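Local coordinates for Mll7089 protein (Mesorhizobium loti, PDB 2OZ8) that is of unknown function but belongs to the mandelate racemase group of the enolase superfamily and probably binds magnesium, perhaps acting as a hydro-lyase, at residues A35-S40 with V45-I50; N78-L83 with W111-K116. All blocks are in the same frame, centred on the assembly; numbering follows the deposited sequence.

Overall arrangement
From the N terminus the chain runs through strand 5-17 into the long strand 27-40 and returns as strand 45-52; contact 1 closes this short hairpin. Contact 2 opens later, so the two follow in series, neither nesting nor crossing. Helices 60-70 and 72-75 come next, then the short helix 80-83, which meets helix 103-118 and closes the larger loop of contact 2. The centres of contacts 1 and 2 lie about 11 Å apart. Contact 1 holds two strands of the N-terminal sheet together, contact 2 sets one helix against another, and Asp112 and Lys116 bridge the two by bonding to the backbone of Leu47 and Val45, ahead of the barrel strands that start at 132-138.

Contact 1 (A35-S40 with V45-I50); sequences ALELVS and VGLGFI
Glu37 and Val45 meet diagonally across two antiparallel strands. At the root of Glu37, CB rests on Val45 CG1 (3.8 Å). CG, placed beside the backbone N by a chi1 of -79°, touches the same methyl and also Leu47 CD1, 4.0 Å away. The chain then runs extended to its carboxylate, where OE1 passes Val45 CG1 and pairs with Arg355 while OE2 pairs with Arg9, so two arginines grip the buried acid. The other branch of Val45, CG2, lies alongside both methyls of Val39, and an alanine here would probably leave the Glu37 stem and Val39 without this apolar cover. These strands form the beta hairpin of the N-terminal capping domain of the enolase superfamily. Leu36 with Gly48 and Leu38 with Gly46 are hydrogen-bonded pairs; Leu36 N reaches Gly48 O at 2.7 Å, and Gly46 N reaches Leu38 O at 2.8 Å. On the face of Glu37, Ala35 CB packs against Leu47 CD1 (3.8 Å). On the reverse face Gly46 and Gly48 offer only backbone, and Leu36 CB meets the Ile50 CD1 methyl at 3.9 Å, beside Ala105 of helix 103-118.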
loop_
_atom_site.group_PDB
_atom_site.type_symbol
_atom_site.label_atom_id
_atom_site.label_comp_id
_atom_site.label_asym_id
_atom_site.label_seq_id
_atom_site.Cartn_x
_atom_site.Cartn_y
_atom_site.Cartn_z
ATOM N N ALA A 35 45.758 16.326 -0.838
ATOM C CA ALA A 35 45.466 16.735 -2.194
ATOM C C ALA A 35 45.805 15.573 -3.087
ATOM O O ALA A 35 46.806 14.916 -2.902
ATOM C CB ALA A 35 46.260 17.975 -2.569
ATOM N N LEU A 36 44.910 15.296 -4.019
ATOM C CA LEU A 36 45.057 14.246 -4.977
ATOM C C LEU A 36 45.174 14.975 -6.295
ATOM O O LEU A 36 44.300 15.766 -6.662
ATOM C CB LEU A 36 43.822 13.341 -4.964
ATOM C CG LEU A 36 43.704 12.386 -6.163
ATOM C CD1 LEU A 36 44.822 11.353 -6.141
ATOM C CD2 LEU A 36 42.317 11.724 -6.225
ATOM N N GLU A 37 46.298 14.764 -6.976
ATOM C CA GLU A 37 46.512 15.415 -8.259
ATOM C C GLU A 37 46.614 14.340 -9.301
ATOM O O GLU A 37 47.369 13.361 -9.136
ATOM C CB GLU A 37 47.733 16.290 -8.263
ATOM C CG GLU A 37 47.543 17.658 -7.601
ATOM C CD GLU A 37 48.873 18.395 -7.444
ATOM O OE1 GLU A 37 48.994 19.548 -7.897
ATOM O OE2 GLU A 37 49.808 17.801 -6.880
ATOM N N LEU A 38 45.785 14.494 -10.335
ATOM C CA LEU A 38 45.771 13.536 -11.432
ATOM C C LEU A 38 46.319 14.247 -12.662
ATOM O O LEU A 38 45.764 15.243 -13.095
ATOM C CB LEU A 38 44.366 12.980 -11.661
ATOM C CG LEU A 38 43.662 12.240 -10.516
ATOM C CD1 LEU A 38 42.179 11.891 -10.863
ATOM C CD2 LEU A 38 44.480 11.016 -10.062
ATOM N N VAL A 39 47.432 13.733 -13.182
ATOM C CA VAL A 39 48.181 14.356 -14.287
ATOM C C VAL A 39 47.930 13.593 -15.553
ATOM O O VAL A 39 48.068 12.373 -15.567
ATOM C CB VAL A 39 49.721 14.365 -14.010
ATOM C CG1 VAL A 39 50.424 15.302 -14.958
ATOM C CG2 VAL A 39 50.038 14.803 -12.534
ATOM N N SER A 40 47.529 14.294 -16.616
ATOM C CA SER A 40 47.441 13.640 -17.928
ATOM C C SER A 40 48.706 13.859 -18.741
ATOM O O SER A 40 49.602 14.579 -18.321
ATOM C CB SER A 40 46.187 14.059 -18.709
ATOM O OG SER A 40 46.413 15.219 -19.486
ATOM N N VAL A 45 46.511 19.054 -14.989
ATOM C CA VAL A 45 46.391 18.411 -13.706
ATOM C C VAL A 45 44.981 18.658 -13.208
ATOM O O VAL A 45 44.460 19.771 -13.325
ATOM C CB VAL A 45 47.414 18.988 -12.694
ATOM C CG1 VAL A 45 47.222 18.395 -11.331
ATOM C CG2 VAL A 45 48.867 18.737 -13.172
ATOM N N GLY A 46 44.370 17.606 -12.680
ATOM C CA GLY A 46 43.158 17.716 -11.909
ATOM C C GLY A 46 43.414 17.560 -10.421
ATOM O O GLY A 46 44.178 16.687 -9.963
ATOM N N LEU A 47 42.737 18.397 -9.649
ATOM C CA LEU A 47 42.910 18.380 -8.229
ATOM C C LEU A 47 41.596 18.011 -7.470
ATOM O O LEU A 47 40.510 18.513 -7.782
ATOM C CB LEU A 47 43.466 19.752 -7.824
ATOM C CG LEU A 47 43.460 20.180 -6.358
ATOM C CD1 LEU A 47 44.578 19.464 -5.578
ATOM C CD2 LEU A 47 43.523 21.740 -6.246
ATOM N N GLY A 48 41.707 17.139 -6.475
ATOM C CA GLY A 48 40.657 17.007 -5.472
ATOM C C GLY A 48 41.218 16.633 -4.112
ATOM O O GLY A 48 42.406 16.371 -3.995
ATOM N N PHE A 49 40.337 16.559 -3.111
ATOM C CA PHE A 49 40.664 16.473 -1.686
ATOM C C PHE A 49 40.134 15.286 -0.946
ATOM O O PHE A 49 38.932 15.004 -0.970
ATOM C CB PHE A 49 40.209 17.755 -0.991
ATOM C CG PHE A 49 40.924 18.972 -1.519
ATOM C CD1 PHE A 49 42.224 19.241 -1.138
ATOM C CD2 PHE A 49 40.328 19.790 -2.448
ATOM C CE1 PHE A 49 42.882 20.343 -1.659
ATOM C CE2 PHE A 49 40.997 20.906 -2.966
ATOM C CZ PHE A 49 42.230 21.182 -2.588
ATOM N N ILE A 50 41.043 14.610 -0.243
ATOM C CA ILE A 50 40.710 13.404 0.483
ATOM C C ILE A 50 40.665 13.848 1.917
ATOM O O ILE A 50 41.680 14.074 2.519
ATOM C CB ILE A 50 41.792 12.308 0.257
ATOM C CG1 ILE A 50 41.922 11.972 -1.221
ATOM C CG2 ILE A 50 41.526 11.096 1.082
ATOM C CD1 ILE A 50 43.277 11.381 -1.592
#

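Contact 2 (N78-L83 with W111-K116); sequences NRAIAL and WDLAAK
Ala80 and Ile81, at the start of helix 80-83, pack against Leu113 and Ala114 of helix 103-118 in a small helix-to-helix contact. Both helices belong to the N-terminal capping domain found throughout the enolase superfamily.

The polar groups bond within their own helix or to parts outside this pair. Arg79 takes the N-cap position of helix 80-83, and its carbonyl O accepts a bond from Leu83 N at 3.1 Å. On the far helix, Lys116 NZ and Asp112 OD2 form a long salt bridge (3.6 Å) directed toward the hairpin, where each has a backbone partner, Val45 O and Leu47 N.

A second subunit, another copy of the protein, borders the contact. Arg79 NH1 bonds to Ala118 O of that subunit, whose His85 meets the Trp111 ring edge-to-face; its Leu125 packs on Ile81.

The interaction across the two segments is apolar, two alanine methyls set among the branches of Leu113 and Ile81. Ala80 points its methyl at the second helix, where CB sits 3.7 Å from Leu113 CG, the branching carbon, and also touches CB and CD2 of that leucine. A chi1 of -180° swings CG away from the Leu113 backbone N and lays it against the Ala80 methyl. The same methyl meets Ala114 more loosely, CB to CB at 4.2 Å. The small methyls of Ala80 and Ala114 let the backbones approach, nearest at Ile81 CA and Ala114 CA, 4.9 Å apart. Ile81 flanks the methyl of Ala114 from several positions: its CB lies 4.0 Å from Ala114 CB, and both its backbone N and its terminal CD1 approach that same carbon to 3.9 Å.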
loop_
_atom_site.group_PDB
_atom_site.type_symbol
_atom_site.label_atom_id
_atom_site.label_comp_id
_atom_site.label_asym_id
_atom_site.label_seq_id
_atom_site.Cartn_x
_atom_site.Cartn_y
_atom_site.Cartn_z
ATOM N N ASN A 78 43.528 6.276 -19.347
ATOM C CA ASN A 78 42.175 6.690 -19.742
ATOM C C ASN A 78 42.038 8.200 -19.728
ATOM O O ASN A 78 42.788 8.903 -19.057
ATOM C CB ASN A 78 41.133 6.015 -18.847
ATOM C CG ASN A 78 41.117 4.466 -19.016
ATOM O OD1 ASN A 78 40.994 3.981 -20.139
ATOM N ND2 ASN A 78 41.240 3.698 -17.906
ATOM N N ARG A 79 41.113 8.703 -20.528
ATOM C CA ARG A 79 40.810 10.107 -20.571
ATOM C C ARG A 79 39.824 10.457 -19.444
ATOM O O ARG A 79 38.820 9.775 -19.250
ATOM C CB ARG A 79 40.189 10.437 -21.901
ATOM C CG ARG A 79 41.142 10.441 -23.087
ATOM C CD ARG A 79 41.878 11.777 -23.324
ATOM N NE ARG A 79 41.008 12.955 -23.329
ATOM C CZ ARG A 79 40.431 13.469 -24.414
ATOM N NH1 ARG A 79 40.597 12.929 -25.622
ATOM N NH2 ARG A 79 39.694 14.539 -24.296
ATOM N N ALA A 80 40.104 11.524 -18.718
ATOM C CA ALA A 80 39.208 11.997 -17.691
ATOM C C ALA A 80 37.731 12.128 -18.200
ATOM O O ALA A 80 36.842 11.571 -17.573
ATOM C CB ALA A 80 39.732 13.300 -17.080
ATOM N N ILE A 81 37.499 12.787 -19.344
ATOM C CA ILE A 81 36.150 13.008 -19.866
ATOM C C ILE A 81 35.428 11.702 -20.223
ATOM O O ILE A 81 34.194 11.658 -20.202
ATOM C CB ILE A 81 36.116 14.057 -21.038
ATOM C CG1 ILE A 81 34.680 14.565 -21.360
ATOM C CG2 ILE A 81 36.880 13.565 -22.297
ATOM C CD1 ILE A 81 34.040 15.537 -20.333
ATOM N N ALA A 82 36.168 10.628 -20.505
ATOM C CA ALA A 82 35.515 9.338 -20.711
ATOM C C ALA A 82 35.115 8.736 -19.376
ATOM O O ALA A 82 34.035 8.215 -19.229
ATOM C CB ALA A 82 36.425 8.353 -21.504
ATOM N N LEU A 83 36.004 8.804 -18.398
ATOM C CA LEU A 83 35.791 8.118 -17.148
ATOM C C LEU A 83 34.603 8.662 -16.386
ATOM O O LEU A 83 33.893 7.900 -15.780
ATOM C CB LEU A 83 37.048 8.219 -16.288
ATOM C CG LEU A 83 38.225 7.367 -16.738
ATOM C CD1 LEU A 83 39.428 7.825 -15.944
ATOM C CD2 LEU A 83 37.991 5.921 -16.483
ATOM N N TRP A 111 36.773 15.529 -13.029
ATOM C CA TRP A 111 36.062 16.659 -13.681
ATOM C C TRP A 111 36.846 17.970 -13.835
ATOM O O TRP A 111 36.636 18.728 -14.752
ATOM C CB TRP A 111 34.746 16.977 -12.968
ATOM C CG TRP A 111 33.666 15.988 -13.178
ATOM C CD1 TRP A 111 33.369 14.904 -12.382
ATOM C CD2 TRP A 111 32.739 15.958 -14.262
ATOM N NE1 TRP A 111 32.292 14.232 -12.892
ATOM C CE2 TRP A 111 31.885 14.857 -14.049
ATOM C CE3 TRP A 111 32.540 16.758 -15.402
ATOM C CZ2 TRP A 111 30.828 14.548 -14.930
ATOM C CZ3 TRP A 111 31.485 16.434 -16.281
ATOM C CH2 TRP A 111 30.656 15.348 -16.029
ATOM N N ASP A 112 37.712 18.257 -12.897
ATOM C CA ASP A 112 38.610 19.395 -13.014
ATOM C C ASP A 112 39.515 19.223 -14.277
ATOM O O ASP A 112 39.628 20.101 -15.137
ATOM C CB ASP A 112 39.467 19.441 -11.746
ATOM C CG ASP A 112 40.370 20.648 -11.702
ATOM O OD1 ASP A 112 39.935 21.700 -12.201
ATOM O OD2 ASP A 112 41.499 20.533 -11.178
ATOM N N LEU A 113 40.167 18.068 -14.346
ATOM C CA LEU A 113 40.948 17.675 -15.485
ATOM C C LEU A 113 40.160 17.674 -16.799
ATOM O O LEU A 113 40.648 18.211 -17.782
ATOM C CB LEU A 113 41.600 16.316 -15.209
ATOM C CG LEU A 113 42.491 15.704 -16.284
ATOM C CD1 LEU A 113 43.534 16.706 -16.801
ATOM C CD2 LEU A 113 43.131 14.536 -15.625
ATOM N N ALA A 114 38.962 17.095 -16.818
ATOM C CA ALA A 114 38.111 17.072 -18.023
ATOM C C ALA A 114 37.734 18.439 -18.523
ATOM O O ALA A 114 37.742 18.698 -19.718
ATOM C CB ALA A 114 36.855 16.253 -17.790
ATOM N N ALA A 115 37.351 19.303 -17.611
ATOM C CA ALA A 115 37.109 20.704 -17.919
ATOM C C ALA A 115 38.360 21.456 -18.457
ATOM O O ALA A 115 38.277 22.162 -19.476
ATOM C CB ALA A 115 36.546 21.407 -16.667
ATOM N N LYS A 116 39.497 21.353 -17.773
ATOM C CA LYS A 116 40.698 21.996 -18.276
ATOM C C LYS A 116 40.982 21.524 -19.718
ATOM O O LYS A 116 41.191 22.328 -20.623
ATOM C CB LYS A 116 41.904 21.709 -17.384
ATOM C CG LYS A 116 41.822 22.343 -16.062
ATOM C CD LYS A 116 43.063 22.097 -15.232
ATOM C CE LYS A 116 42.881 22.794 -13.920
ATOM N NZ LYS A 116 43.957 22.325 -13.069
#